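Putative lipoprotein (Clostridium perfringens ATCC 13124, PDB 4R7R) is of unknown function, but is probably a membrane-anchored lipoprotein with an alpha-beta fold and may bind lipids. Local coordinates at residues V43-D48 with F114-F119; Y70-D75 with I83-D88; L90-P95 with K102-L107. One frame throughout, in Å; residues are numbered along the deposited sequence.

Contact 1 (V43-D48 with F114-F119)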
loop_
_atom_site.group_PDB
_atom_site.type_symbol
_atom_site.label_atom_id
_atom_site.label_comp_id
_atom_site.label_asym_id
_atom_site.label_seq_id
_atom_site.Cartn_x
_atom_site.Cartn_y
_atom_site.Cartn_z
ATOM N N VAL A 43 -5.711 5.416 -10.583
ATOM C CA VAL A 43 -4.420 5.560 -9.932
ATOM C C VAL A 43 -4.472 6.527 -8.734
ATOM O O VAL A 43 -3.621 6.467 -7.848
ATOM C CB VAL A 43 -3.353 6.011 -10.974
ATOM C CG1 VAL A 43 -2.815 7.420 -10.689
ATOM C CG2 VAL A 43 -2.239 4.991 -11.050
ATOM N N ARG A 44 -5.494 7.379 -8.682
ATOM C CA ARG A 44 -5.609 8.381 -7.623
ATOM C C ARG A 44 -5.836 7.759 -6.249
ATOM O O ARG A 44 -5.842 8.474 -5.236
ATOM C CB ARG A 44 -6.739 9.374 -7.921
ATOM C CG ARG A 44 -8.125 8.759 -8.099
ATOM C CD ARG A 44 -9.200 9.848 -8.130
ATOM N NE ARG A 44 -9.351 10.480 -6.820
ATOM C CZ ARG A 44 -9.879 11.685 -6.611
ATOM N NH1 ARG A 44 -10.308 12.419 -7.630
ATOM N NH2 ARG A 44 -9.967 12.159 -5.372
ATOM N N ILE A 45 -6.012 6.435 -6.232
ATOM C CA ILE A 45 -6.241 5.662 -5.012
ATOM C C ILE A 45 -5.156 5.912 -3.977
ATOM O O ILE A 45 -5.451 5.988 -2.792
ATOM C CB ILE A 45 -6.331 4.114 -5.303
ATOM C CG1 ILE A 45 -6.634 3.336 -4.019
ATOM C CG2 ILE A 45 -5.050 3.588 -5.981
ATOM C CD1 ILE A 45 -8.030 3.580 -3.463
ATOM N N ILE A 46 -3.911 6.060 -4.414
ATOM C CA ILE A 46 -2.806 6.181 -3.461
ATOM C C ILE A 46 -2.844 7.529 -2.781
ATOM O O ILE A 46 -2.776 7.623 -1.555
ATOM C CB ILE A 46 -1.431 5.985 -4.129
ATOM C CG1 ILE A 46 -1.358 4.604 -4.785
ATOM C CG2 ILE A 46 -0.304 6.141 -3.101
ATOM C CD1 ILE A 46 -1.982 3.480 -3.950
ATOM N N ASP A 47 -2.959 8.578 -3.573
ATOM C CA ASP A 47 -3.091 9.907 -3.019
ATOM C C ASP A 47 -4.273 10.053 -2.032
ATOM O O ASP A 47 -4.147 10.684 -0.970
ATOM C CB ASP A 47 -3.244 10.902 -4.141
ATOM C CG ASP A 47 -2.978 12.294 -3.690
ATOM O OD1 ASP A 47 -1.940 12.492 -3.010
ATOM O OD2 ASP A 47 -3.814 13.176 -3.992
ATOM N N ASP A 48 -5.415 9.472 -2.401
ATOM C CA ASP A 48 -6.634 9.575 -1.617
ATOM C C ASP A 48 -6.451 8.807 -0.313
ATOM O O ASP A 48 -6.899 9.241 0.756
ATOM C CB ASP A 48 -7.839 9.036 -2.403
ATOM C CG ASP A 48 -8.243 9.942 -3.578
ATOM O OD1 ASP A 48 -7.821 11.125 -3.615
ATOM O OD2 ASP A 48 -9.008 9.472 -4.461
ATOM N N PHE A 114 -11.318 3.888 -0.235
ATOM C CA PHE A 114 -9.871 3.721 -0.270
ATOM C C PHE A 114 -9.382 2.422 0.390
ATOM O O PHE A 114 -8.187 2.263 0.600
ATOM C CB PHE A 114 -9.184 4.924 0.396
ATOM C CG PHE A 114 -9.803 6.259 0.041
ATOM C CD1 PHE A 114 -10.282 6.507 -1.245
ATOM C CD2 PHE A 114 -9.931 7.258 1.005
ATOM C CE1 PHE A 114 -10.874 7.740 -1.562
ATOM C CE2 PHE A 114 -10.520 8.485 0.695
ATOM C CZ PHE A 114 -10.989 8.728 -0.590
ATOM N N LYS A 115 -10.275 1.496 0.729
ATOM C CA LYS A 115 -9.818 0.186 1.227
ATOM C C LYS A 115 -9.089 -0.563 0.100
ATOM O O LYS A 115 -9.593 -0.637 -1.016
ATOM C CB LYS A 115 -10.984 -0.665 1.741
ATOM C CG LYS A 115 -11.765 -0.080 2.905
ATOM C CD LYS A 115 -10.998 -0.174 4.217
ATOM C CE LYS A 115 -11.951 -0.052 5.410
ATOM N NZ LYS A 115 -12.649 -1.329 5.770
ATOM N N LEU A 116 -7.925 -1.135 0.386
ATOM C CA LEU A 116 -7.075 -1.675 -0.672
ATOM C C LEU A 116 -7.409 -3.096 -1.135
ATOM O O LEU A 116 -7.294 -3.385 -2.329
ATOM C CB LEU A 116 -5.613 -1.615 -0.242
ATOM C CG LEU A 116 -5.081 -0.180 -0.234
ATOM C CD1 LEU A 116 -3.562 -0.144 0.001
ATOM C CD2 LEU A 116 -5.474 0.557 -1.515
ATOM N N GLU A 117 -7.793 -3.990 -0.226
ATOM C CA GLU A 117 -8.185 -5.339 -0.655
ATOM C C GLU A 117 -9.395 -5.323 -1.639
ATOM O O GLU A 117 -9.349 -6.001 -2.674
ATOM C CB GLU A 117 -8.485 -6.254 0.548
ATOM C CG GLU A 117 -8.844 -7.695 0.118
ATOM C CD GLU A 117 -9.259 -8.632 1.268
ATOM O OE1 GLU A 117 -9.190 -8.239 2.463
ATOM O OE2 GLU A 117 -9.659 -9.783 0.962
ATOM N N PRO A 118 -10.472 -4.556 -1.341
ATOM C CA PRO A 118 -11.543 -4.575 -2.351
ATOM C C PRO A 118 -11.177 -3.781 -3.602
ATOM O O PRO A 118 -11.710 -4.065 -4.683
ATOM C CB PRO A 118 -12.733 -3.937 -1.626
ATOM C CG PRO A 118 -12.127 -3.112 -0.553
ATOM C CD PRO A 118 -10.883 -3.841 -0.117
ATOM N N PHE A 119 -10.273 -2.816 -3.468
ATOM C CA PHE A 119 -9.726 -2.116 -4.625
ATOM C C PHE A 119 -8.986 -3.069 -5.581
ATOM O O PHE A 119 -9.153 -2.990 -6.806
ATOM C CB PHE A 119 -8.765 -0.994 -4.195
ATOM C CG PHE A 119 -8.088 -0.320 -5.353
ATOM C CD1 PHE A 119 -8.758 0.666 -6.083
ATOM C CD2 PHE A 119 -6.802 -0.693 -5.743
ATOM C CE1 PHE A 119 -8.161 1.272 -7.170
ATOM C CE2 PHE A 119 -6.191 -0.094 -6.830
ATOM C CZ PHE A 119 -6.876 0.895 -7.549
#
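Ile45 is the bump of this contact, and Phe114, Leu116 and Phe119 form the hollow that takes it. The contact joins the N-terminal part of helix 45-52 to the start of helix 116-125 and the turn before it, in an alpha-beta fold with one antiparallel sheet. Lys115 is the N-cap residue of the second helix, so Phe114 lies in the turn just before it.

The floor of the hollow is the Phe119 ring. Ile45 CG1 stands almost above its centre, 4.0 Å from the centroid and only 10° off the ring normal, a CH-pi contact. CG2 of Ile45 covers the outer part of the same ring, 3.6 Å from Phe119 CZ. The two walls are met by the longer branch. On one side Ile45 CG1 touches Leu116 CD2 at 3.9 Å. Farther out, Ile45 CD1 reaches the backbone of Phe114, 3.7 Å from its CA. This reach depends on the first torsion of Ile45, which puts CG1 anti to the backbone N (chi1 -177°).

In a second fit one turn on, the methylene of Asp48 is the bump. It is set on one face of the Phe114 ring, toward its rim, in a CH-pi contact. The two side chains cross at about a right angle, and the ring and carboxylate planes are 43° apart.

Both helices rest on the sheet. Ile45 also touches Ile25 of strand 24-29, and Leu116 touches Ile83 and Ile85 of strand 80-85.

The carboxylate of Asp48 is turned to Arg44, four residues earlier. Arg44 grips it side-on in a salt bridge, NE to OD2 and NH2 to OD1, which should hold the Asp48 side chain steady beside the ring. Asp48 CB then lies 3.4 Å from Phe114 CE1.

Contact 2 (Y70-D75 with I83-D88)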
loop_
_atom_site.group_PDB
_atom_site.type_symbol
_atom_site.label_atom_id
_atom_site.label_comp_id
_atom_site.label_asym_id
_atom_site.label_seq_id
_atom_site.Cartn_x
_atom_site.Cartn_y
_atom_site.Cartn_z
ATOM N N TYR A 70 -2.227 -9.555 -2.129
ATOM C CA TYR A 70 -1.835 -8.789 -3.295
ATOM C C TYR A 70 -0.597 -7.964 -2.998
ATOM O O TYR A 70 -0.305 -7.629 -1.836
ATOM C CB TYR A 70 -2.944 -7.831 -3.740
ATOM C CG TYR A 70 -4.263 -8.462 -4.099
ATOM C CD1 TYR A 70 -4.442 -9.112 -5.323
ATOM C CD2 TYR A 70 -5.346 -8.378 -3.233
ATOM C CE1 TYR A 70 -5.664 -9.678 -5.664
ATOM C CE2 TYR A 70 -6.575 -8.932 -3.573
ATOM C CZ TYR A 70 -6.725 -9.582 -4.786
ATOM O OH TYR A 70 -7.938 -10.139 -5.105
ATOM N N LYS A 71 0.086 -7.586 -4.070
ATOM C CA LYS A 71 1.246 -6.733 -3.983
ATOM C C LYS A 71 1.045 -5.556 -4.931
ATOM O O LYS A 71 0.763 -5.731 -6.126
ATOM C CB LYS A 71 2.501 -7.529 -4.331
ATOM C CG LYS A 71 3.719 -7.194 -3.509
ATOM C CD LYS A 71 4.873 -8.172 -3.805
ATOM C CE LYS A 71 6.083 -7.826 -2.963
ATOM N NZ LYS A 71 5.875 -8.186 -1.545
ATOM N N ILE A 72 1.160 -4.357 -4.380
ATOM C CA ILE A 72 1.063 -3.124 -5.142
ATOM C C ILE A 72 2.455 -2.486 -5.381
ATOM O O ILE A 72 3.166 -2.113 -4.434
ATOM C CB ILE A 72 0.133 -2.130 -4.414
ATOM C CG1 ILE A 72 -1.259 -2.757 -4.208
ATOM C CG2 ILE A 72 0.060 -0.806 -5.166
ATOM C CD1 ILE A 72 -2.340 -1.824 -3.562
ATOM N N PHE A 73 2.845 -2.374 -6.648
ATOM C CA PHE A 73 4.104 -1.720 -7.005
ATOM C C PHE A 73 3.842 -0.306 -7.460
ATOM O O PHE A 73 3.242 -0.079 -8.514
ATOM C CB PHE A 73 4.846 -2.503 -8.091
ATOM C CG PHE A 73 5.346 -3.824 -7.614
ATOM C CD1 PHE A 73 6.516 -3.908 -6.883
ATOM C CD2 PHE A 73 4.614 -4.982 -7.841
ATOM C CE1 PHE A 73 6.980 -5.124 -6.415
ATOM C CE2 PHE A 73 5.070 -6.198 -7.380
ATOM C CZ PHE A 73 6.259 -6.269 -6.657
ATOM N N ILE A 74 4.271 0.646 -6.642
ATOM C CA ILE A 74 4.110 2.053 -6.968
ATOM C C ILE A 74 5.416 2.559 -7.557
ATOM O O ILE A 74 6.452 2.623 -6.881
ATOM C CB ILE A 74 3.718 2.886 -5.752
ATOM C CG1 ILE A 74 2.428 2.342 -5.145
ATOM C CG2 ILE A 74 3.532 4.336 -6.148
ATOM C CD1 ILE A 74 2.105 2.939 -3.796
ATOM N N ASP A 75 5.361 2.878 -8.841
ATOM C CA ASP A 75 6.540 3.269 -9.586
ATOM C C ASP A 75 6.514 4.774 -9.769
ATOM O O ASP A 75 5.756 5.295 -10.584
ATOM C CB ASP A 75 6.592 2.546 -10.944
ATOM C CG ASP A 75 6.365 1.029 -10.820
ATOM O OD1 ASP A 75 7.330 0.330 -10.433
ATOM O OD2 ASP A 75 5.236 0.531 -11.103
ATOM N N ILE A 83 3.429 -1.935 -1.521
ATOM C CA ILE A 83 2.427 -2.138 -0.485
ATOM C C ILE A 83 1.950 -3.592 -0.530
ATOM O O ILE A 83 1.445 -4.060 -1.564
ATOM C CB ILE A 83 1.213 -1.202 -0.641
ATOM C CG1 ILE A 83 1.659 0.246 -0.824
ATOM C CG2 ILE A 83 0.281 -1.326 0.569
ATOM C CD1 ILE A 83 0.513 1.195 -1.120
ATOM N N ASP A 84 2.121 -4.313 0.575
ATOM C CA ASP A 84 1.618 -5.677 0.638
ATOM C C ASP A 84 0.208 -5.651 1.233
ATOM O O ASP A 84 -0.014 -5.018 2.265
ATOM C CB ASP A 84 2.553 -6.573 1.459
ATOM C CG ASP A 84 3.898 -6.822 0.765
ATOM O OD1 ASP A 84 3.938 -6.808 -0.489
ATOM O OD2 ASP A 84 4.917 -7.047 1.468
ATOM N N ILE A 85 -0.747 -6.319 0.582
ATOM C CA ILE A 85 -2.122 -6.340 1.080
ATOM C C ILE A 85 -2.479 -7.663 1.780
ATOM O O ILE A 85 -2.458 -8.732 1.158
ATOM C CB ILE A 85 -3.123 -6.093 -0.074
ATOM C CG1 ILE A 85 -2.721 -4.847 -0.877
ATOM C CG2 ILE A 85 -4.541 -5.995 0.457
ATOM C CD1 ILE A 85 -2.571 -3.620 -0.020
ATOM N N TYR A 86 -2.805 -7.592 3.069
ATOM C CA TYR A 86 -3.254 -8.773 3.820
ATOM C C TYR A 86 -4.744 -8.719 4.157
ATOM O O TYR A 86 -5.477 -7.833 3.694
ATOM C CB TYR A 86 -2.456 -8.923 5.114
ATOM C CG TYR A 86 -0.979 -9.051 4.871
ATOM C CD1 TYR A 86 -0.374 -10.301 4.759
ATOM C CD2 TYR A 86 -0.197 -7.922 4.712
ATOM C CE1 TYR A 86 0.969 -10.421 4.520
ATOM C CE2 TYR A 86 1.148 -8.026 4.474
ATOM C CZ TYR A 86 1.729 -9.278 4.379
ATOM O OH TYR A 86 3.077 -9.356 4.133
ATOM N N GLY A 87 -5.190 -9.669 4.971
ATOM C CA GLY A 87 -6.570 -9.694 5.418
ATOM C C GLY A 87 -6.848 -8.637 6.470
ATOM O O GLY A 87 -5.923 -7.999 6.966
ATOM N N ASP A 88 -8.125 -8.438 6.787
ATOM C CA ASP A 88 -8.537 -7.539 7.865
ATOM C C ASP A 88 -8.060 -6.107 7.720
ATOM O O ASP A 88 -7.943 -5.409 8.725
ATOM C CB ASP A 88 -8.048 -8.070 9.211
ATOM C CG ASP A 88 -8.867 -9.231 9.708
ATOM O OD1 ASP A 88 -9.707 -9.762 8.930
ATOM O OD2 ASP A 88 -8.669 -9.609 10.887
#
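Ile72 and Ile83 face each other as a hydrogen-bonded antiparallel pair. Ile72 N donates to Ile83 O at 2.8 Å, and Ile83 N returns a bond to Ile72 O at 2.9 Å. The next hydrogen-bonded pair, Tyr70 with Ile85, is less even. Ile85 N to Tyr70 O is short and straight, but Tyr70 N to Ile85 O is weak at 3.4 Å.

The tight side is the face that carries the isoleucines. Ile74 CD1 meets Ile83 CD1 at 3.6 Å, and Ile72 CD1 meets Ile85 CD1 at 4.0 Å. The methyl ends thus mesh across the strands in diagonal pairs. Ile85 CG2 comes to the edge of the Tyr70 ring, near its plane. Helix 116-125 covers this face: Cys120 touches Tyr70 and Ile72, and Leu116 touches Ile85.

The other face is the more open one, where Lys71 is partly exposed though Asp84 is buried. Lys71 and Asp84 lie side by side and point the same way. The lysine chain is extended beyond CG up to its last torsion, where it bends (chi4 73°) and brings NZ to Asp84 OD1. This salt bridge is 2.6 Å long. NZ comes in on the syn side, 22° out of the carboxylate plane. Tyr94 OH is hydrogen-bonded to both Lys71 NZ and Asp84 OD2, which closes a small polar cluster above the strands.

Strands 70-75 and 80-85 thus form, within the antiparallel sheet, a beta hairpin with isoleucines on one face and a lysine-aspartate pair on the other.

Contact 3 (L90-P95 with K102-L107)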
loop_
_atom_site.group_PDB
_atom_site.type_symbol
_atom_site.label_atom_id
_atom_site.label_comp_id
_atom_site.label_asym_id
_atom_site.label_seq_id
_atom_site.Cartn_x
_atom_site.Cartn_y
_atom_site.Cartn_z
ATOM N N LEU A 90 -5.219 -4.995 7.009
ATOM C CA LEU A 90 -3.805 -4.837 7.340
ATOM C C LEU A 90 -2.962 -4.719 6.067
ATOM O O LEU A 90 -3.137 -5.488 5.122
ATOM C CB LEU A 90 -3.331 -6.030 8.187
ATOM C CG LEU A 90 -1.840 -6.222 8.526
ATOM C CD1 LEU A 90 -1.302 -5.101 9.437
ATOM C CD2 LEU A 90 -1.580 -7.603 9.144
ATOM N N ILE A 91 -2.048 -3.755 6.034
ATOM C CA ILE A 91 -1.123 -3.621 4.913
ATOM C C ILE A 91 0.277 -3.311 5.447
ATOM O O ILE A 91 0.428 -2.909 6.602
ATOM C CB ILE A 91 -1.546 -2.502 3.930
ATOM C CG1 ILE A 91 -1.285 -1.131 4.540
ATOM C CG2 ILE A 91 -3.016 -2.613 3.523
ATOM C CD1 ILE A 91 -1.390 -0.016 3.539
ATOM N N THR A 92 1.297 -3.528 4.619
ATOM C CA THR A 92 2.644 -3.069 4.931
ATOM C C THR A 92 3.122 -2.225 3.760
ATOM O O THR A 92 2.622 -2.366 2.640
ATOM C CB THR A 92 3.652 -4.215 5.177
ATOM O OG1 THR A 92 3.815 -4.995 3.984
ATOM C CG2 THR A 92 3.213 -5.098 6.348
ATOM N N LEU A 93 4.093 -1.360 4.024
ATOM C CA LEU A 93 4.512 -0.355 3.065
ATOM C C LEU A 93 6.004 -0.093 3.261
ATOM O O LEU A 93 6.465 0.157 4.398
ATOM C CB LEU A 93 3.689 0.932 3.247
ATOM C CG LEU A 93 3.716 2.019 2.160
ATOM C CD1 LEU A 93 2.511 2.942 2.319
ATOM C CD2 LEU A 93 5.011 2.833 2.192
ATOM N N TYR A 94 6.756 -0.144 2.160
ATOM C CA TYR A 94 8.205 -0.032 2.241
ATOM C C TYR A 94 8.817 0.235 0.868
ATOM O O TYR A 94 8.186 -0.060 -0.159
ATOM C CB TYR A 94 8.794 -1.302 2.868
ATOM C CG TYR A 94 8.407 -2.601 2.192
ATOM C CD1 TYR A 94 9.246 -3.189 1.255
ATOM C CD2 TYR A 94 7.211 -3.254 2.509
ATOM C CE1 TYR A 94 8.907 -4.388 0.632
ATOM C CE2 TYR A 94 6.866 -4.445 1.906
ATOM C CZ TYR A 94 7.715 -5.015 0.967
ATOM O OH TYR A 94 7.384 -6.211 0.358
ATOM N N PRO A 95 10.035 0.821 0.841
ATOM C CA PRO A 95 10.682 1.009 -0.459
ATOM C C PRO A 95 11.058 -0.353 -1.013
ATOM O O PRO A 95 11.320 -1.285 -0.233
ATOM C CB PRO A 95 11.916 1.874 -0.142
ATOM C CG PRO A 95 12.148 1.725 1.321
ATOM C CD PRO A 95 10.839 1.343 1.960
ATOM N N LYS A 102 9.415 -2.462 7.667
ATOM C CA LYS A 102 8.253 -1.993 6.946
ATOM C C LYS A 102 7.400 -1.121 7.850
ATOM O O LYS A 102 7.445 -1.274 9.065
ATOM C CB LYS A 102 7.435 -3.181 6.433
ATOM C CG LYS A 102 8.267 -4.237 5.746
ATOM C CD LYS A 102 7.507 -5.539 5.609
ATOM C CE LYS A 102 8.304 -6.499 4.742
ATOM N NZ LYS A 102 7.701 -7.851 4.646
ATOM N N ASP A 103 6.654 -0.195 7.252
ATOM C CA ASP A 103 5.519 0.453 7.907
ATOM C C ASP A 103 4.347 -0.541 8.042
ATOM O O ASP A 103 4.078 -1.328 7.126
ATOM C CB ASP A 103 5.049 1.674 7.102
ATOM C CG ASP A 103 5.823 2.959 7.422
ATOM O OD1 ASP A 103 6.975 2.927 7.945
ATOM O OD2 ASP A 103 5.250 4.030 7.118
ATOM N N TYR A 104 3.645 -0.503 9.168
ATOM C CA TYR A 104 2.465 -1.346 9.349
ATOM C C TYR A 104 1.269 -0.454 9.587
ATOM O O TYR A 104 1.300 0.419 10.472
ATOM C CB TYR A 104 2.642 -2.331 10.522
ATOM C CG TYR A 104 3.704 -3.388 10.293
ATOM C CD1 TYR A 104 3.353 -4.721 10.040
ATOM C CD2 TYR A 104 5.066 -3.056 10.325
ATOM C CE1 TYR A 104 4.335 -5.701 9.829
ATOM C CE2 TYR A 104 6.055 -4.018 10.103
ATOM C CZ TYR A 104 5.688 -5.338 9.859
ATOM O OH TYR A 104 6.673 -6.282 9.643
ATOM N N LEU A 105 0.211 -0.670 8.814
ATOM C CA LEU A 105 -0.997 0.117 8.971
ATOM C C LEU A 105 -2.216 -0.790 9.057
ATOM O O LEU A 105 -2.289 -1.796 8.352
ATOM C CB LEU A 105 -1.173 1.099 7.811
ATOM C CG LEU A 105 -0.032 2.011 7.343
ATOM C CD1 LEU A 105 1.002 1.282 6.521
ATOM C CD2 LEU A 105 -0.607 3.146 6.511
ATOM N N SER A 106 -3.158 -0.434 9.929
ATOM C CA SER A 106 -4.509 -0.976 9.884
ATOM C C SER A 106 -5.421 0.059 9.230
ATOM O O SER A 106 -5.356 1.249 9.557
ATOM C CB SER A 106 -5.014 -1.327 11.282
ATOM O OG SER A 106 -6.382 -1.715 11.246
ATOM N N LEU A 107 -6.277 -0.394 8.317
ATOM C CA LEU A 107 -7.115 0.509 7.521
ATOM C C LEU A 107 -8.583 0.404 7.852
ATOM O O LEU A 107 -9.416 0.722 7.015
ATOM C CB LEU A 107 -6.943 0.230 6.020
ATOM C CG LEU A 107 -5.522 0.359 5.480
ATOM C CD1 LEU A 107 -5.482 0.223 3.949
ATOM C CD2 LEU A 107 -4.937 1.679 5.924
HETATM O O HOH W 1 5.138 -7.591 3.830
#
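Ile91 and Leu105 exchange two backbone hydrogen bonds, Ile91 N to Leu105 O at 3.0 Å and Leu105 N to Ile91 O at 3.2 Å. Leu93 and Asp103 form the next hydrogen-bonded pair. Here Asp103 N to Leu93 O is 2.9 Å, while Leu93 N to Asp103 O is more bent, with an angle of 140° at the hydrogen. Between these pairs Thr92 CA approaches Asp103 O in a CA-H...O contact. The strands form an antiparallel beta hairpin.

One water adds a polar link between the side chains. It accepts from Lys102 NZ at 2.7 Å and is also bonded to Thr92 OG1. The same lysine is held along its length by an aromatic ring. Lys102 is extended beyond CG and runs beside Tyr94, pointing the same way. Its CE lies over one face of the Tyr94 ring, 4.2 Å from the centroid. Tyr94 CG sits between the backbone N and the carbonyl carbon (chi1 55°), which brings the ring alongside the lysine chain. Tyr94 OH is engaged beyond the hairpin, by Asp84 and Lys71.

Also on this face, Thr92 turns its methyl to Tyr104. CG2 lies over the Tyr104 ring in a CH-pi contact, 29° off the normal.

The opposite face is mostly aliphatic. Ile91 CG1 meets Leu105 CD1 at 3.9 Å. Just past the strand, Leu107 CD1 meets Ile91 CG2 at 3.8 Å. Asp103 shares this face, and its carboxylate is bound by Arg101, Thr11 and the backbone of His10.

Strand 80-85 borders the hairpin on one side and the short strand 58-59 on the other. Helix 9-17 packs against Leu93 through His10, Thr11 and Leu14.

Overall arrangement
All three contacts are largely buried, but they do different work. Contacts 2 and 3 are hairpins in one sheet, made by backbone hydrogen bonds. They join where strands 80-85 and 90-95 run side by side, with Asp84 N 2.9 Å from Thr92 O. Contact 1 has no backbone bonds between its segments and rests mainly on side-chain packing, where two helix starts and the turn before one of them lie on that sheet. Leu116 ties it to both hairpins, touching Ile85 of contact 2 and Ile91 and Leu107 of contact 3. Most of the hairpins' aliphatic residues lie on the helix-covered face. Their charged and hydroxyl groups gather mostly on the other face, around Lys71, Asp84, Tyr94 and Lys102.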